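Local coordinates for protein ribonucleoside-diphosphate reductase, alpha chain (Actinobacillus ureae ATCC 25976, PDB 6DQX) that probably reduces ribonucleoside diphosphates to deoxyribonucleoside diphosphates, as the catalytic alpha subunit of a class Id ribonucleotide reductase, at residues Leu67-Tyr72 against Ala392-Glu397; Phe106-Gly111 against Thr121-Met126; His216-Ser221 against Pro227-Leu232. All coordinates share one frame; numbering follows the deposited sequence.

Contact 1. Residues Leu67-Tyr72 against Ala392-Glu397; sequences LGIEGY and AKRFGE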
loop_
_atom_site.group_PDB
_atom_site.type_symbol
_atom_site.label_atom_id
_atom_site.label_comp_id
_atom_site.label_asym_id
_atom_site.label_seq_id
_atom_site.Cartn_x
_atom_site.Cartn_y
_atom_site.Cartn_z
ATOM N N LEU A 67 18.741 22.054 25.473
ATOM C CA LEU A 67 18.279 23.412 25.781
ATOM C C LEU A 67 19.431 24.376 26.014
ATOM O O LEU A 67 19.255 25.575 25.846
ATOM C CB LEU A 67 17.385 23.431 27.027
ATOM C CG LEU A 67 15.991 22.847 26.807
ATOM C CD1 LEU A 67 15.288 22.478 28.112
ATOM C CD2 LEU A 67 15.156 23.818 25.974
ATOM N N GLY A 68 20.577 23.861 26.475
ATOM C CA GLY A 68 21.695 24.716 26.913
ATOM C C GLY A 68 21.388 25.551 28.139
ATOM O O GLY A 68 21.925 26.644 28.298
ATOM N N ILE A 69 20.519 25.055 29.019
ATOM C CA ILE A 69 20.091 25.811 30.197
ATOM C C ILE A 69 20.615 25.153 31.470
ATOM O O ILE A 69 20.165 24.058 31.840
ATOM C CB ILE A 69 18.543 25.944 30.284
ATOM C CG1 ILE A 69 18.002 26.667 29.051
ATOM C CG2 ILE A 69 18.128 26.677 31.556
ATOM C CD1 ILE A 69 16.486 26.708 28.957
ATOM N N GLU A 70 21.524 25.840 32.163
ATOM C CA GLU A 70 22.089 25.306 33.406
ATOM C C GLU A 70 21.005 25.096 34.476
ATOM O O GLU A 70 20.109 25.915 34.641
ATOM C CB GLU A 70 23.214 26.211 33.941
ATOM C CG GLU A 70 24.458 26.251 33.039
ATOM C CD GLU A 70 25.388 25.044 33.189
ATOM O OE1 GLU A 70 26.507 25.079 32.618
ATOM O OE2 GLU A 70 25.030 24.071 33.885
ATOM N N GLY A 71 21.083 23.965 35.166
ATOM C CA GLY A 71 20.149 23.627 36.228
ATOM C C GLY A 71 18.830 23.017 35.766
ATOM O O GLY A 71 18.050 22.546 36.598
ATOM N N TYR A 72 18.616 22.951 34.455
ATOM C CA TYR A 72 17.353 22.451 33.928
ATOM C C TYR A 72 17.080 20.993 34.334
ATOM O O TYR A 72 15.975 20.673 34.789
ATOM C CB TYR A 72 17.275 22.644 32.410
ATOM C CG TYR A 72 15.959 22.153 31.872
ATOM C CD1 TYR A 72 14.838 22.982 31.846
ATOM C CD2 TYR A 72 15.817 20.833 31.438
ATOM C CE1 TYR A 72 13.619 22.501 31.364
ATOM C CE2 TYR A 72 14.606 20.359 30.976
ATOM C CZ TYR A 72 13.513 21.209 30.939
ATOM O OH TYR A 72 12.305 20.735 30.496
ATOM N N ALA A 392 10.495 31.516 22.389
ATOM C CA ALA A 392 10.736 32.275 21.166
ATOM C C ALA A 392 11.844 33.334 21.363
ATOM O O ALA A 392 12.649 33.564 20.459
ATOM C CB ALA A 392 9.460 32.930 20.685
ATOM N N LYS A 393 11.876 33.954 22.534
ATOM C CA LYS A 393 12.949 34.902 22.876
ATOM C C LYS A 393 14.299 34.218 22.903
ATOM O O LYS A 393 15.277 34.793 22.451
ATOM C CB LYS A 393 12.713 35.567 24.229
ATOM C CG LYS A 393 11.550 36.519 24.239
ATOM C CD LYS A 393 11.512 37.374 25.504
ATOM C CE LYS A 393 10.485 38.491 25.363
ATOM N NZ LYS A 393 9.140 37.980 24.957
ATOM N N ARG A 394 14.355 33.005 23.445
ATOM C CA ARG A 394 15.608 32.259 23.545
ATOM C C ARG A 394 16.059 31.650 22.207
ATOM O O ARG A 394 17.238 31.744 21.849
ATOM C CB ARG A 394 15.513 31.169 24.610
ATOM C CG ARG A 394 16.861 30.529 24.934
ATOM C CD ARG A 394 16.855 29.744 26.245
ATOM N NE ARG A 394 18.049 30.029 27.061
ATOM C CZ ARG A 394 18.052 30.343 28.366
ATOM N NH1 ARG A 394 19.213 30.577 28.973
ATOM N NH2 ARG A 394 16.929 30.404 29.091
ATOM N N PHE A 395 15.137 31.020 21.475
ATOM C CA PHE A 395 15.491 30.186 20.312
ATOM C C PHE A 395 14.964 30.660 18.954
ATOM O O PHE A 395 15.330 30.095 17.935
ATOM C CB PHE A 395 15.006 28.738 20.543
ATOM C CG PHE A 395 15.591 28.089 21.778
ATOM C CD1 PHE A 395 16.934 27.711 21.807
ATOM C CD2 PHE A 395 14.819 27.878 22.907
ATOM C CE1 PHE A 395 17.476 27.123 22.939
ATOM C CE2 PHE A 395 15.354 27.294 24.035
ATOM C CZ PHE A 395 16.689 26.917 24.054
ATOM N N GLY A 396 14.088 31.649 18.936
ATOM C CA GLY A 396 13.481 32.172 17.699
ATOM C C GLY A 396 12.080 31.613 17.422
ATOM O O GLY A 396 11.686 30.567 17.981
ATOM N N GLU A 397 11.336 32.335 16.579
ATOM C CA GLU A 397 10.000 31.940 16.124
ATOM C C GLU A 397 10.194 31.067 14.897
ATOM O O GLU A 397 11.010 31.374 14.022
ATOM C CB GLU A 397 9.145 33.165 15.744
ATOM C CG GLU A 397 8.899 34.150 16.872
ATOM C CD GLU A 397 8.485 35.537 16.404
ATOM O OE1 GLU A 397 8.934 35.994 15.329
ATOM O OE2 GLU A 397 7.696 36.190 17.121
#
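The carbonyl oxygen of Leu67 lies in the plane of the Phe395 ring, at its edge, with CZ of Phe395 3.4 Å away and CE1 of Phe395 at 3.7 Å. This rim carries the slightly positive ring hydrogens, so it suits a carbonyl at a helix end better than the electron-rich face would. Off the ring plane, CD2 of Leu67 meets the CZ-CE2 side of the same rim, 4.0 Å from CZ of Phe395, the two side chains crossing at about a right angle. The other methyl, CD1, sits over the centre of the Tyr72 ring, and Val318 of helix 308-327 packs on Leu67.

CG of Arg394 is anti to its backbone N (chi1 -170°), and a bend at chi3 then turns the guanidinium flat over Ile69. CG1 of Ile69 lies 3.7 Å above the middle of that plane, while CD1 of Ile69 comes 3.7 Å from NH2 of Arg394. The flat group can thus cover a hydrocarbon while its N-H groups point outward around the rim. CG of Arg394 covers the face of Phe395 turned from CD2 of Leu67.

Gly68 and Gly396 accept positive phi where their helices end, and Gly71 does so in the type II turn from Ile69 to Tyr72. The whole is the loop between helices 52-67 and 72-82 packed on the C-terminal end of helix 367-395, near His65, a magnesium ligand seen in this protein.

Contact 2. Residues Phe106-Gly111 against Thr121-Met126; sequences FGSYIG and TAEVGM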
loop_
_atom_site.group_PDB
_atom_site.type_symbol
_atom_site.label_atom_id
_atom_site.label_comp_id
_atom_site.label_asym_id
_atom_site.label_seq_id
_atom_site.Cartn_x
_atom_site.Cartn_y
_atom_site.Cartn_z
ATOM N N PHE A 106 0.405 11.602 13.740
ATOM C CA PHE A 106 0.866 11.832 12.377
ATOM C C PHE A 106 -0.389 11.884 11.498
ATOM O O PHE A 106 -1.109 10.875 11.359
ATOM C CB PHE A 106 1.823 10.716 11.948
ATOM C CG PHE A 106 2.575 11.004 10.681
ATOM C CD1 PHE A 106 1.932 11.006 9.454
ATOM C CD2 PHE A 106 3.940 11.281 10.715
ATOM C CE1 PHE A 106 2.617 11.281 8.279
ATOM C CE2 PHE A 106 4.636 11.552 9.539
ATOM C CZ PHE A 106 3.972 11.570 8.320
ATOM N N GLY A 107 -0.683 13.059 10.966
ATOM C CA GLY A 107 -1.927 13.306 10.240
ATOM C C GLY A 107 -1.703 13.798 8.850
ATOM O O GLY A 107 -1.128 14.865 8.663
ATOM N N SER A 108 -2.145 13.015 7.863
ATOM C CA SER A 108 -1.908 13.326 6.451
ATOM C C SER A 108 -3.171 13.793 5.739
ATOM O O SER A 108 -4.303 13.363 6.054
ATOM C CB SER A 108 -1.338 12.122 5.698
ATOM O OG SER A 108 -0.283 11.531 6.426
ATOM N N TYR A 109 -2.961 14.664 4.768
ATOM C CA TYR A 109 -3.992 15.092 3.844
ATOM C C TYR A 109 -3.801 14.272 2.565
ATOM O O TYR A 109 -2.704 14.244 2.014
ATOM C CB TYR A 109 -3.844 16.576 3.546
ATOM C CG TYR A 109 -4.728 17.063 2.447
ATOM C CD1 TYR A 109 -6.034 17.452 2.697
ATOM C CD2 TYR A 109 -4.248 17.108 1.117
ATOM C CE1 TYR A 109 -6.849 17.887 1.658
ATOM C CE2 TYR A 109 -5.063 17.507 0.089
ATOM C CZ TYR A 109 -6.348 17.903 0.362
ATOM O OH TYR A 109 -7.141 18.332 -0.684
ATOM N N ILE A 110 -4.859 13.610 2.118
ATOM C CA ILE A 110 -4.792 12.804 0.870
ATOM C C ILE A 110 -5.318 13.603 -0.320
ATOM O O ILE A 110 -6.517 13.799 -0.461
ATOM C CB ILE A 110 -5.569 11.481 1.002
ATOM C CG1 ILE A 110 -5.089 10.715 2.241
ATOM C CG2 ILE A 110 -5.352 10.628 -0.280
ATOM C CD1 ILE A 110 -5.797 9.414 2.544
ATOM N N GLY A 111 -4.420 14.099 -1.179
ATOM C CA GLY A 111 -4.858 14.792 -2.387
ATOM C C GLY A 111 -5.525 13.840 -3.368
ATOM O O GLY A 111 -5.280 12.637 -3.344
ATOM N N THR A 121 0.319 6.611 1.532
ATOM C CA THR A 121 0.524 5.194 1.789
ATOM C C THR A 121 1.915 4.908 2.372
ATOM O O THR A 121 2.050 4.182 3.365
ATOM C CB THR A 121 0.271 4.354 0.487
ATOM O OG1 THR A 121 -1.069 4.579 0.050
ATOM C CG2 THR A 121 0.420 2.899 0.721
ATOM N N ALA A 122 2.944 5.498 1.764
ATOM C CA ALA A 122 4.300 5.301 2.223
ATOM C C ALA A 122 4.512 5.959 3.605
ATOM O O ALA A 122 5.213 5.393 4.426
ATOM C CB ALA A 122 5.296 5.837 1.195
ATOM N N GLU A 123 3.899 7.113 3.863
ATOM C CA GLU A 123 3.971 7.751 5.218
ATOM C C GLU A 123 3.437 6.823 6.268
ATOM O O GLU A 123 4.134 6.523 7.251
ATOM C CB GLU A 123 3.179 9.051 5.278
ATOM C CG GLU A 123 3.778 10.253 4.577
ATOM C CD GLU A 123 2.821 11.438 4.588
ATOM O OE1 GLU A 123 1.595 11.232 4.498
ATOM O OE2 GLU A 123 3.275 12.593 4.672
ATOM N N VAL A 124 2.214 6.332 6.033
ATOM C CA VAL A 124 1.558 5.413 6.947
ATOM C C VAL A 124 2.353 4.115 7.159
ATOM O O VAL A 124 2.484 3.614 8.288
ATOM C CB VAL A 124 0.097 5.137 6.523
ATOM C CG1 VAL A 124 -0.546 4.082 7.420
ATOM C CG2 VAL A 124 -0.732 6.415 6.551
ATOM N N GLY A 125 2.919 3.564 6.085
ATOM C CA GLY A 125 3.784 2.429 6.226
ATOM C C GLY A 125 4.974 2.664 7.122
ATOM O O GLY A 125 5.233 1.873 8.027
ATOM N N MET A 126 5.698 3.757 6.877
ATOM C CA MET A 126 6.886 4.059 7.650
ATOM C C MET A 126 6.526 4.322 9.115
ATOM O O MET A 126 7.239 3.861 10.018
ATOM C CB MET A 126 7.635 5.278 7.098
ATOM C CG MET A 126 8.269 5.078 5.727
ATOM S SD MET A 126 9.370 3.664 5.705
ATOM C CE MET A 126 10.631 4.129 6.864
#
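This is a buried strand-to-helix contact inside a beta-alpha-beta unit, in which Phe106 and Ser108 on strand 105-109 meet Glu123 of the following helix, 114-130. Both strand residues direct their CB toward the helix, being two apart on the strand, whereas Tyr109 faces away.

Ser108 OG donates a hydrogen bond of 2.7 Å to Glu123 OE1. The hydroxyl reaches the oxygen from above the carboxylate plane, 49° out of it. With OG beside the backbone N (chi1 -47°) and CB directed at the helix, the short serine hydroxyl meets the carboxylate that the extended glutamate carries across the gap.

Phe106 turns its rim to the same group: CE1 of Phe106 is 3.7 Å from Glu123 CD, and the ring and carboxylate planes stand almost perpendicular, 86° apart. The same CE1-CZ rim also touches the glutamate's methylenes, with CE1 of Phe106 3.8 Å from Glu123 CB, the two side chains crossing at about a right angle. Phenylalanine suits the place, apolar against the methylenes and offering weakly positive C-H groups to the carboxylate.

Further partners hold the carboxylate: Arg335 forms a salt bridge to OE1 and Ser287 a hydrogen bond to OE2. With each oxygen engaged and a cation nearby, the glutamate is probably ionised despite its burial. On the helix, Thr121, Ala122 and Met126 pack against Thr121, Met118 and Ile114 of the second subunit.

The geometry is that of a beta-alpha-beta crossover, strand 105-109 and parallel strand 134-137 joined by helix 114-130, the building unit of the ribonucleotide reductase alpha/beta barrel.

Contact 3. Residues His216-Ser221 against Pro227-Leu232; sequences HDWLES and PYKRQL. With EDO (1,2-ethanediol), chain G.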
loop_
_atom_site.group_PDB
_atom_site.type_symbol
_atom_site.label_atom_id
_atom_site.label_comp_id
_atom_site.label_asym_id
_atom_site.label_seq_id
_atom_site.Cartn_x
_atom_site.Cartn_y
_atom_site.Cartn_z
ATOM N N HIS A 216 -21.743 22.536 11.027
ATOM C CA HIS A 216 -22.835 23.228 11.705
ATOM C C HIS A 216 -24.082 23.310 10.804
ATOM O O HIS A 216 -25.156 22.871 11.205
ATOM C CB HIS A 216 -22.379 24.644 12.112
ATOM C CG HIS A 216 -23.461 25.481 12.733
ATOM N ND1 HIS A 216 -23.906 25.287 14.022
ATOM C CD2 HIS A 216 -24.178 26.519 12.235
ATOM C CE1 HIS A 216 -24.855 26.170 14.293
ATOM N NE2 HIS A 216 -25.039 26.926 13.226
ATOM N N ASP A 217 -23.910 23.813 9.585
ATOM C CA ASP A 217 -25.049 24.005 8.659
ATOM C C ASP A 217 -25.740 22.673 8.323
ATOM O O ASP A 217 -26.964 22.619 8.259
ATOM C CB ASP A 217 -24.615 24.732 7.378
ATOM C CG ASP A 217 -24.234 26.170 7.613
ATOM O OD1 ASP A 217 -24.663 26.761 8.626
ATOM O OD2 ASP A 217 -23.511 26.740 6.762
ATOM N N TRP A 218 -24.957 21.604 8.141
ATOM C CA TRP A 218 -25.491 20.257 7.924
ATOM C C TRP A 218 -26.388 19.827 9.088
ATOM O O TRP A 218 -27.523 19.355 8.879
ATOM C CB TRP A 218 -24.362 19.222 7.703
ATOM C CG TRP A 218 -24.862 17.907 7.181
ATOM C CD1 TRP A 218 -24.902 17.522 5.882
ATOM C CD2 TRP A 218 -25.405 16.822 7.938
ATOM N NE1 TRP A 218 -25.440 16.268 5.774
ATOM C CE2 TRP A 218 -25.762 15.815 7.025
ATOM C CE3 TRP A 218 -25.634 16.606 9.303
ATOM C CZ2 TRP A 218 -26.328 14.604 7.429
ATOM C CZ3 TRP A 218 -26.200 15.414 9.707
ATOM C CH2 TRP A 218 -26.536 14.416 8.767
ATOM N N LEU A 219 -25.886 19.971 10.313
ATOM C CA LEU A 219 -26.680 19.637 11.494
ATOM C C LEU A 219 -27.905 20.519 11.668
ATOM O O LEU A 219 -28.935 20.009 12.111
ATOM C CB LEU A 219 -25.857 19.680 12.780
ATOM C CG LEU A 219 -25.008 18.469 13.086
ATOM C CD1 LEU A 219 -24.084 18.842 14.245
ATOM C CD2 LEU A 219 -25.833 17.238 13.419
ATOM N N GLU A 220 -27.816 21.807 11.334
ATOM C CA GLU A 220 -29.007 22.682 11.401
ATOM C C GLU A 220 -30.088 22.285 10.376
ATOM O O GLU A 220 -31.288 22.368 10.669
ATOM C CB GLU A 220 -28.644 24.156 11.239
ATOM C CG GLU A 220 -27.908 24.751 12.446
ATOM C CD GLU A 220 -28.730 24.738 13.730
ATOM O OE1 GLU A 220 -29.941 25.065 13.679
ATOM O OE2 GLU A 220 -28.167 24.389 14.793
ATOM N N SER A 221 -29.653 21.856 9.195
ATOM C CA SER A 221 -30.556 21.316 8.175
ATOM C C SER A 221 -31.239 20.046 8.669
ATOM O O SER A 221 -32.446 19.899 8.492
ATOM C CB SER A 221 -29.801 21.067 6.856
ATOM O OG SER A 221 -30.653 20.547 5.850
ATOM N N PRO A 227 -35.298 14.982 5.684
ATOM C CA PRO A 227 -35.440 13.542 5.952
ATOM C C PRO A 227 -34.219 12.685 5.627
ATOM O O PRO A 227 -33.961 11.708 6.340
ATOM C CB PRO A 227 -36.636 13.124 5.065
ATOM C CG PRO A 227 -37.313 14.386 4.695
ATOM C CD PRO A 227 -36.231 15.415 4.622
ATOM N N TYR A 228 -33.492 13.019 4.562
ATOM C CA TYR A 228 -32.281 12.279 4.227
ATOM C C TYR A 228 -31.256 12.450 5.344
ATOM O O TYR A 228 -30.691 11.465 5.805
ATOM C CB TYR A 228 -31.645 12.712 2.896
ATOM C CG TYR A 228 -30.318 12.002 2.687
ATOM C CD1 TYR A 228 -30.275 10.671 2.263
ATOM C CD2 TYR A 228 -29.108 12.631 2.989
ATOM C CE1 TYR A 228 -29.063 10.003 2.105
ATOM C CE2 TYR A 228 -27.901 11.963 2.838
ATOM C CZ TYR A 228 -27.874 10.659 2.395
ATOM O OH TYR A 228 -26.647 10.037 2.253
ATOM N N LYS A 229 -31.033 13.699 5.769
ATOM C CA LYS A 229 -30.054 13.975 6.838
ATOM C C LYS A 229 -30.475 13.308 8.150
ATOM O O LYS A 229 -29.652 12.696 8.845
ATOM C CB LYS A 229 -29.869 15.472 7.030
ATOM C CG LYS A 229 -29.222 16.156 5.847
ATOM C CD LYS A 229 -28.767 17.555 6.213
ATOM C CE LYS A 229 -28.106 18.268 5.047
ATOM N NZ LYS A 229 -29.081 18.790 4.047
ATOM N N ARG A 230 -31.771 13.384 8.454
ATOM C CA ARG A 230 -32.318 12.697 9.615
ATOM C C ARG A 230 -32.051 11.190 9.591
ATOM O O ARG A 230 -31.652 10.642 10.603
ATOM C CB ARG A 230 -33.815 13.023 9.812
ATOM C CG ARG A 230 -34.037 14.407 10.410
ATOM C CD ARG A 230 -35.493 14.760 10.688
ATOM N NE ARG A 230 -36.097 13.885 11.700
ATOM C CZ ARG A 230 -36.858 12.808 11.463
ATOM N NH1 ARG A 230 -37.155 12.402 10.220
ATOM N NH2 ARG A 230 -37.334 12.109 12.493
ATOM N N GLN A 231 -32.235 10.520 8.450
ATOM C CA GLN A 231 -31.938 9.066 8.370
ATOM C C GLN A 231 -30.454 8.718 8.412
ATOM O O GLN A 231 -30.066 7.701 8.975
ATOM C CB GLN A 231 -32.594 8.372 7.142
ATOM C CG GLN A 231 -33.733 7.406 7.503
ATOM C CD GLN A 231 -33.360 6.381 8.584
ATOM O OE1 GLN A 231 -32.199 5.955 8.692
ATOM N NE2 GLN A 231 -34.349 5.989 9.401
ATOM N N LEU A 232 -29.629 9.542 7.783
ATOM C CA LEU A 232 -28.188 9.342 7.823
ATOM C C LEU A 232 -27.669 9.517 9.251
ATOM O O LEU A 232 -26.897 8.705 9.733
ATOM C CB LEU A 232 -27.495 10.322 6.880
ATOM C CG LEU A 232 -26.003 10.104 6.640
ATOM C CD1 LEU A 232 -25.756 8.810 5.879
ATOM C CD2 LEU A 232 -25.433 11.281 5.859
HETATM C C1 EDO G . -26.101 14.671 2.797
HETATM O O1 EDO G . -25.794 16.063 2.706
HETATM C C2 EDO G . -24.762 13.958 2.912
HETATM O O2 EDO G . -24.667 12.523 2.841
#
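Trp218 swings its indole away from its own backbone N (chi1 -167°), while Lys229 runs extended past it and bends only at its last torsion (chi4 77°), which turns the ammonium toward Ser221. The two side chains slide past each other in opposite directions, and the lysine methylenes lie along one face of the indole. CE of Lys229 stands 3.6 Å from the centroid of the five-membered ring of Trp218, a CH-pi contact over the face, and CG of Lys229 is 3.6 Å from CZ2 of Trp218. The charge itself contributes little to this face contact: NZ of Lys229 is a long 5.0 Å from that centroid, at most a weak cation-pi attraction. Instead, NZ donates a hydrogen bond of 3.0 Å to Ser221 OG. Lysine fits because its apolar methylene chain can coat the broad indole face while its tip finds an acceptor in serine's short hydroxyl.

On the six-membered ring, CD2 of Leu232 approaches obliquely, 3.8 Å from CZ2 of Trp218. A 1,2-ethanediol, probably from the crystallisation liquor, lies by the indole edge: its O1 takes a weak hydrogen bond from NE1 of Trp218 (3.1 Å), and its O2 is hydrogen-bonded to OH of Tyr228 (3.2 Å).

The two short helical segments approach to 9.7 Å between axes and cross at -103°, nearly perpendicular. Helix 216-223 follows strand 209-213 and sets Leu219 against helix 532-544, while helix 227-243 leads on to strand 247-249 and rests Tyr228 and Leu232 on helix 192-195.

Overall arrangement
The three contacts are separate, the smallest gap between nearest atoms being about 18 Å, from contact 2 to contact 3. Contact 1 brings together residues more than 300 positions apart, and contacts 2 and 3 both fall in the sequence between its segments, one after the other. Its centre is about 32 Å from that of contact 2 and about 50 Å from that of contact 3, which lies on the opposite side of the chain's centre. Contact 2 also reaches the second subunit. Contact 1 lies nearest a known site: the Leu67 side chain is about 7 Å from that of His65, a magnesium ligand seen in this protein; in this chain it holds no metal, though a magnesium ion lies about 10 Å from the Leu67 side chain.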